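Local coordinates for cellulose binding protein (Clavibacter michiganensis, PDB 4JJO), which forms the expansin part of a larger protein, probably a cellulose-degrading endoglucanase, and is a cellulose-binding protein linked to cell wall loosening, at residues M33-S38 and V63-Q68; A106-A111 and V127-N132. One frame throughout, in Å; residues are numbered along the deposited sequence.

Contact 1 (M33-S38 and V63-Q68); sequences MYVAVS and VQVADQ
V35 lays its CG1 methyl against V63, with CG1 3.7 Å from V63 CG2, and the two side chains cross at about a right angle. A chi1 of 63° sets that methyl between the backbone N and carbonyl carbon of V35, where it also reaches V65 CG2 at 4.0 Å. V37 carries the packing on, its CG2 lying across V65 CG1. On the other face of the sheet, A36 CB and D67 CB sit 3.5 Å apart.

The strands run parallel, but the register slips by one residue after V35, a beta bulge. A66 N donates to V35 O at 3.1 Å, nearly straight and almost end-on to the carbonyl; the D67 N-H reaches the same oxygen only weakly. Two N-H groups, of Q68 from above the carboxylate plane and of N22, hold D67 OD1, which should restrict the carboxylate's rotation. The pair lies in the double-psi beta-barrel type domain of the expansin, as its family assignment indicates. Chemically, the valines join L52 of strand 51-56 and L77 and L79 of strand 76-80 in an apolar layer, while the other face is mixed, buried Y34 and A36 beside the hydrogen-bonded D67.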
ATOM      1  N   MET A  33      -6.541  11.735  -0.656  1.00 22.62           N
ATOM      2  CA  MET A  33      -5.131  12.098  -0.616  1.00 21.68           C
ATOM      3  C   MET A  33      -4.287  10.887  -0.985  1.00 19.97           C
ATOM      4  O   MET A  33      -3.991  10.036  -0.145  1.00 19.79           O
ATOM      5  CB  MET A  33      -4.748  12.614   0.769  1.00 22.49           C
ATOM      6  CG  MET A  33      -5.492  13.876   1.184  1.00 24.26           C
ATOM      7  SD  MET A  33      -5.153  15.280   0.102  1.00 26.10           S
ATOM      8  CE  MET A  33      -6.284  16.501   0.758  1.00 42.91           C
ATOM      9  N   TYR A  34      -3.914  10.815  -2.256  1.00 18.85           N
ATOM     10  CA  TYR A  34      -3.134   9.696  -2.762  1.00 17.58           C
ATOM     11  C   TYR A  34      -2.193  10.172  -3.855  1.00 16.24           C
ATOM     12  O   TYR A  34      -2.245  11.332  -4.262  1.00 16.55           O
ATOM     13  CB  TYR A  34      -4.051   8.594  -3.293  1.00 17.09           C
ATOM     14  CG  TYR A  34      -5.014   9.044  -4.370  1.00 17.74           C
ATOM     15  CD1 TYR A  34      -4.660   8.990  -5.709  1.00 17.50           C
ATOM     16  CD2 TYR A  34      -6.282   9.506  -4.045  1.00 18.90           C
ATOM     17  CE1 TYR A  34      -5.540   9.394  -6.695  1.00 18.40           C
ATOM     18  CE2 TYR A  34      -7.167   9.909  -5.021  1.00 19.83           C
ATOM     19  CZ  TYR A  34      -6.793   9.849  -6.344  1.00 19.31           C
ATOM     20  OH  TYR A  34      -7.674  10.254  -7.319  1.00 20.41           O
ATOM     21  N   VAL A  35      -1.339   9.275  -4.331  1.00 15.05           N
ATOM     22  CA  VAL A  35      -0.301   9.654  -5.279  1.00 14.45           C
ATOM     23  C   VAL A  35       0.160   8.464  -6.105  1.00 14.94           C
ATOM     24  O   VAL A  35       0.145   7.324  -5.636  1.00 15.25           O
ATOM     25  CB  VAL A  35       0.915  10.247  -4.538  1.00 14.37           C
ATOM     26  CG1 VAL A  35       1.533   9.205  -3.616  1.00 13.78           C
ATOM     27  CG2 VAL A  35       1.944  10.779  -5.522  1.00 14.83           C
ATOM     28  N   ALA A  36       0.553   8.741  -7.345  1.00 14.63           N
ATOM     29  CA  ALA A  36       1.208   7.759  -8.191  1.00 15.20           C
ATOM     30  C   ALA A  36       2.686   8.114  -8.263  1.00 15.08           C
ATOM     31  O   ALA A  36       3.044   9.270  -8.487  1.00 16.35           O
ATOM     32  CB  ALA A  36       0.599   7.759  -9.574  1.00 15.95           C
ATOM     33  N   VAL A  37       3.543   7.119  -8.067  1.00 13.95           N
ATOM     34  CA  VAL A  37       4.979   7.360  -8.011  1.00 14.53           C
ATOM     35  C   VAL A  37       5.701   6.708  -9.182  1.00 15.43           C
ATOM     36  O   VAL A  37       5.187   5.779  -9.803  1.00 15.95           O
ATOM     37  CB  VAL A  37       5.585   6.842  -6.692  1.00 12.93           C
ATOM     38  CG1 VAL A  37       5.020   7.616  -5.508  1.00 13.15           C
ATOM     39  CG2 VAL A  37       5.336   5.347  -6.530  1.00 12.81           C
ATOM     40  N   SER A  38       6.901   7.198  -9.474  1.00 16.42           N
ATOM     41  CA  SER A  38       7.682   6.688 -10.592  1.00 17.00           C
ATOM     42  C   SER A  38       7.968   5.202 -10.404  1.00 16.31           C
ATOM     43  O   SER A  38       7.911   4.682  -9.287  1.00 14.42           O
ATOM     44  CB  SER A  38       8.991   7.467 -10.736  1.00 17.55           C
ATOM     45  OG  SER A  38       9.804   7.311  -9.589  1.00 18.12           O
ATOM     46  N   VAL A  63       0.055  11.929   1.702  1.00 15.94           N
ATOM     47  CA  VAL A  63      -0.625  11.144   0.679  1.00 16.49           C
ATOM     48  C   VAL A  63      -0.249   9.667   0.753  1.00 17.14           C
ATOM     49  O   VAL A  63       0.886   9.316   1.081  1.00 16.57           O
ATOM     50  CB  VAL A  63      -0.313  11.673  -0.742  1.00 16.49           C
ATOM     51  CG1 VAL A  63      -0.941  13.040  -0.955  1.00 17.53           C
ATOM     52  CG2 VAL A  63       1.189  11.722  -0.982  1.00 15.06           C
ATOM     53  N   GLN A  64      -1.218   8.807   0.454  1.00 17.89           N
ATOM     54  CA  GLN A  64      -0.984   7.372   0.402  1.00 18.70           C
ATOM     55  C   GLN A  64      -0.490   6.981  -0.986  1.00 17.24           C
ATOM     56  O   GLN A  64      -1.084   7.360  -1.995  1.00 16.78           O
ATOM     57  CB  GLN A  64      -2.273   6.607   0.722  1.00 21.30           C
ATOM     58  CG  GLN A  64      -2.142   5.094   0.596  1.00 23.00           C
ATOM     59  CD  GLN A  64      -3.412   4.334   0.964  1.00 26.75           C
ATOM     60  OE1 GLN A  64      -3.393   3.109   1.085  1.00 28.37           O
ATOM     61  NE2 GLN A  64      -4.518   5.050   1.139  1.00 28.66           N
ATOM     62  N   VAL A  65       0.604   6.232  -1.038  1.00 16.83           N
ATOM     63  CA  VAL A  65       1.098   5.720  -2.308  1.00 17.22           C
ATOM     64  C   VAL A  65       0.143   4.636  -2.786  1.00 17.60           C
ATOM     65  O   VAL A  65      -0.021   3.607  -2.132  1.00 18.35           O
ATOM     66  CB  VAL A  65       2.520   5.150  -2.186  1.00 17.12           C
ATOM     67  CG1 VAL A  65       2.909   4.435  -3.469  1.00 17.26           C
ATOM     68  CG2 VAL A  65       3.514   6.256  -1.869  1.00 16.51           C
ATOM     69  N   ALA A  66      -0.489   4.873  -3.930  1.00 16.99           N
ATOM     70  CA  ALA A  66      -1.587   4.031  -4.380  1.00 17.74           C
ATOM     71  C   ALA A  66      -1.432   3.554  -5.816  1.00 17.77           C
ATOM     72  O   ALA A  66      -2.214   2.725  -6.279  1.00 17.85           O
ATOM     73  CB  ALA A  66      -2.887   4.795  -4.249  1.00 18.27           C
ATOM     74  N   ASP A  67      -0.432   4.067  -6.525  1.00 17.99           N
ATOM     75  CA  ASP A  67      -0.387   3.887  -7.971  1.00 19.67           C
ATOM     76  C   ASP A  67       1.026   4.050  -8.523  1.00 19.27           C
ATOM     77  O   ASP A  67       1.921   4.538  -7.831  1.00 18.47           O
ATOM     78  CB  ASP A  67      -1.308   4.918  -8.629  1.00 19.98           C
ATOM     79  CG  ASP A  67      -1.896   4.434  -9.943  1.00 21.90           C
ATOM     80  OD1 ASP A  67      -1.463   3.379 -10.452  1.00 22.08           O
ATOM     81  OD2 ASP A  67      -2.804   5.117 -10.466  1.00 23.12           O
ATOM     82  N   GLN A  68       1.211   3.644  -9.776  1.00 20.41           N
ATOM     83  CA  GLN A  68       2.480   3.821 -10.470  1.00 20.42           C
ATOM     84  C   GLN A  68       2.340   4.813 -11.619  1.00 20.95           C
ATOM     85  O   GLN A  68       1.442   4.693 -12.452  1.00 21.95           O
ATOM     86  CB  GLN A  68       2.986   2.481 -11.013  1.00 22.46           C
ATOM     87  CG  GLN A  68       4.199   2.606 -11.934  1.00 23.00           C
ATOM     88  CD  GLN A  68       4.856   1.271 -12.259  1.00 24.62           C
ATOM     89  OE1 GLN A  68       5.983   1.236 -12.751  1.00 25.53           O
ATOM     90  NE2 GLN A  68       4.157   0.172 -11.995  1.00 25.65           N
TER

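Contact 2 (A106-A111 and V127-N132); sequences AGPTVA and VLNAGN
The carbonyl oxygen of N129 is gripped by two waters, at 2.7 and 2.6 Å from N129 O, and both reach across to P108 O, one of them weakly. Next to this bridge the proline ring meets the asparagine amide: P108 CG lies 3.5 Å from N129 CG, the two side chains crossing at about a right angle. With CG anti to its carbonyl carbon (chi1 -51°), N129 turns the amide toward the backbone of 108-109, where ND2 donates to T109 O at 3.1 Å, somewhat tilted from both the amide and the carbonyl planes.

From there the backbones settle into sheet pairing. L128 N gives a nearly straight bond to A111 O at 2.9 Å, and A111 N returns one to L128 O, the mark of an antiparallel hydrogen-bonded pair. L128 O is also met by the CA-H of V110. A111 CB and L128 CB stand 4.1 Å apart, with I191 packing on both. N129 has a positive phi of 72°, turning the chain out of its strand. This is the end of the antiparallel pairing of strands 111-114 and 124-128, where the first begins and the second runs out, in keeping with the immunoglobulin-like beta fold of the expansin C-terminal domain.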
ATOM      1  N   ALA A 106       0.663   7.164  11.499  1.00 20.63           N
ATOM      2  CA  ALA A 106      -0.556   6.823  12.214  1.00 21.85           C
ATOM      3  C   ALA A 106      -1.554   6.223  11.235  1.00 21.32           C
ATOM      4  O   ALA A 106      -1.643   6.648  10.081  1.00 21.80           O
ATOM      5  CB  ALA A 106      -1.145   8.053  12.869  1.00 23.62           C
ATOM      6  N   GLY A 107      -2.299   5.229  11.700  1.00 21.07           N
ATOM      7  CA  GLY A 107      -3.309   4.594  10.880  1.00 19.93           C
ATOM      8  C   GLY A 107      -3.998   3.473  11.631  1.00 19.25           C
ATOM      9  O   GLY A 107      -3.728   3.254  12.815  1.00 19.90           O
ATOM     10  N   PRO A 108      -4.904   2.758  10.949  1.00 17.86           N
ATOM     11  CA  PRO A 108      -5.637   1.654  11.576  1.00 16.76           C
ATOM     12  C   PRO A 108      -4.775   0.417  11.794  1.00 14.81           C
ATOM     13  O   PRO A 108      -3.599   0.390  11.433  1.00 13.84           O
ATOM     14  CB  PRO A 108      -6.767   1.353  10.581  1.00 17.60           C
ATOM     15  CG  PRO A 108      -6.363   1.968   9.303  1.00 17.85           C
ATOM     16  CD  PRO A 108      -5.350   3.030   9.572  1.00 17.29           C
ATOM     17  N   THR A 109      -5.373  -0.599  12.398  1.00 15.24           N
ATOM     18  CA  THR A 109      -4.694  -1.865  12.631  1.00 14.67           C
ATOM     19  C   THR A 109      -4.502  -2.598  11.313  1.00 14.00           C
ATOM     20  O   THR A 109      -5.129  -2.266  10.306  1.00 13.97           O
ATOM     21  CB  THR A 109      -5.498  -2.763  13.581  1.00 16.77           C
ATOM     22  OG1 THR A 109      -6.771  -3.064  12.994  1.00 17.13           O
ATOM     23  CG2 THR A 109      -5.700  -2.074  14.926  1.00 17.72           C
ATOM     24  N   VAL A 110      -3.628  -3.596  11.328  1.00 14.23           N
ATOM     25  CA  VAL A 110      -3.355  -4.398  10.147  1.00 14.06           C
ATOM     26  C   VAL A 110      -4.603  -5.161   9.719  1.00 14.52           C
ATOM     27  O   VAL A 110      -5.364  -5.646  10.554  1.00 15.79           O
ATOM     28  CB  VAL A 110      -2.215  -5.398  10.422  1.00 14.46           C
ATOM     29  CG1 VAL A 110      -2.052  -6.368   9.260  1.00 14.37           C
ATOM     30  CG2 VAL A 110      -0.917  -4.655  10.692  1.00 13.55           C
ATOM     31  N   ALA A 111      -4.816  -5.241   8.411  1.00 14.49           N
ATOM     32  CA  ALA A 111      -5.895  -6.052   7.861  1.00 16.05           C
ATOM     33  C   ALA A 111      -5.370  -6.886   6.706  1.00 17.39           C
ATOM     34  O   ALA A 111      -4.348  -6.560   6.105  1.00 18.20           O
ATOM     35  CB  ALA A 111      -7.051  -5.175   7.405  1.00 15.98           C
ATOM     36  N   VAL A 127      -1.906  -7.026   2.224  1.00 13.88           N
ATOM     37  CA  VAL A 127      -1.732  -6.534   3.581  1.00 14.64           C
ATOM     38  C   VAL A 127      -2.007  -5.041   3.626  1.00 14.98           C
ATOM     39  O   VAL A 127      -1.374  -4.256   2.918  1.00 16.45           O
ATOM     40  CB  VAL A 127      -0.315  -6.801   4.103  1.00 14.35           C
ATOM     41  CG1 VAL A 127      -0.191  -6.330   5.542  1.00 14.30           C
ATOM     42  CG2 VAL A 127       0.018  -8.280   3.994  1.00 15.46           C
ATOM     43  N   LEU A 128      -2.958  -4.659   4.468  1.00 14.73           N
ATOM     44  CA  LEU A 128      -3.377  -3.274   4.576  1.00 15.20           C
ATOM     45  C   LEU A 128      -2.905  -2.672   5.892  1.00 15.00           C
ATOM     46  O   LEU A 128      -2.941  -3.327   6.933  1.00 14.63           O
ATOM     47  CB  LEU A 128      -4.900  -3.193   4.476  1.00 16.16           C
ATOM     48  CG  LEU A 128      -5.471  -3.803   3.191  1.00 16.72           C
ATOM     49  CD1 LEU A 128      -6.937  -4.166   3.358  1.00 18.17           C
ATOM     50  CD2 LEU A 128      -5.281  -2.846   2.030  1.00 17.64           C
ATOM     51  N   ASN A 129      -2.443  -1.428   5.828  1.00 15.79           N
ATOM     52  CA  ASN A 129      -2.138  -0.649   7.024  1.00 16.71           C
ATOM     53  C   ASN A 129      -0.881  -1.087   7.780  1.00 16.62           C
ATOM     54  O   ASN A 129      -0.763  -0.860   8.986  1.00 15.92           O
ATOM     55  CB  ASN A 129      -3.345  -0.665   7.960  1.00 18.27           C
ATOM     56  CG  ASN A 129      -4.629  -0.283   7.252  1.00 19.36           C
ATOM     57  OD1 ASN A 129      -4.654   0.644   6.441  1.00 20.48           O
ATOM     58  ND2 ASN A 129      -5.701  -1.007   7.540  1.00 19.09           N
ATOM     59  N   ALA A 130       0.058  -1.707   7.076  1.00 15.37           N
ATOM     60  CA  ALA A 130       1.364  -1.989   7.660  1.00 16.76           C
ATOM     61  C   ALA A 130       2.095  -0.678   7.952  1.00 17.97           C
ATOM     62  O   ALA A 130       2.909  -0.601   8.871  1.00 19.77           O
ATOM     63  CB  ALA A 130       2.189  -2.863   6.733  1.00 16.97           C
ATOM     64  N   GLY A 131       1.803   0.347   7.155  1.00 17.24           N
ATOM     65  CA  GLY A 131       2.361   1.673   7.361  1.00 18.68           C
ATOM     66  C   GLY A 131       3.681   1.885   6.639  1.00 20.92           C
ATOM     67  O   GLY A 131       3.905   2.931   6.029  1.00 23.44           O
ATOM     68  N   ASN A 132       4.560   0.891   6.713  1.00 14.96           N
ATOM     69  CA  ASN A 132       5.848   0.948   6.036  1.00 14.04           C
ATOM     70  C   ASN A 132       5.919  -0.142   4.969  1.00 14.46           C
ATOM     71  O   ASN A 132       4.928  -0.831   4.713  1.00 15.64           O
ATOM     72  CB  ASN A 132       6.987   0.776   7.044  1.00 15.44           C
ATOM     73  CG  ASN A 132       6.877   1.730   8.219  1.00 16.22           C
ATOM     74  OD1 ASN A 132       7.192   2.913   8.107  1.00 15.37           O
ATOM     75  ND2 ASN A 132       6.434   1.210   9.358  1.00 17.19           N
TER
HETATM   76  O   HOH W   1      -0.929   1.696   9.953  1.00 22.72           O
HETATM   77  O   HOH W   2      -1.203  -1.148  11.541  1.00 29.21           O

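From the N terminus the chain first builds a mixed beta sheet, and contact 1 closes a loop within it: strand 34-38 leads into helix 39-42, passes through strand 51-56, and returns in strand 59-69, parallel to and beside strand 34-38. After strand 95-101 the chain leaves that domain, and contact 2 then closes a shorter excursion through strands 111-114 and 124-128. The two loops follow in series, neither nesting nor crossing. Their centres lie about 16 Å apart and their nearest atoms about 6 Å, without touching. Contact 1 joins strands of the N-terminal double-psi beta-barrel domain; contact 2 joins the end of the interdomain linker to strand 124-128 of the C-terminal sheet.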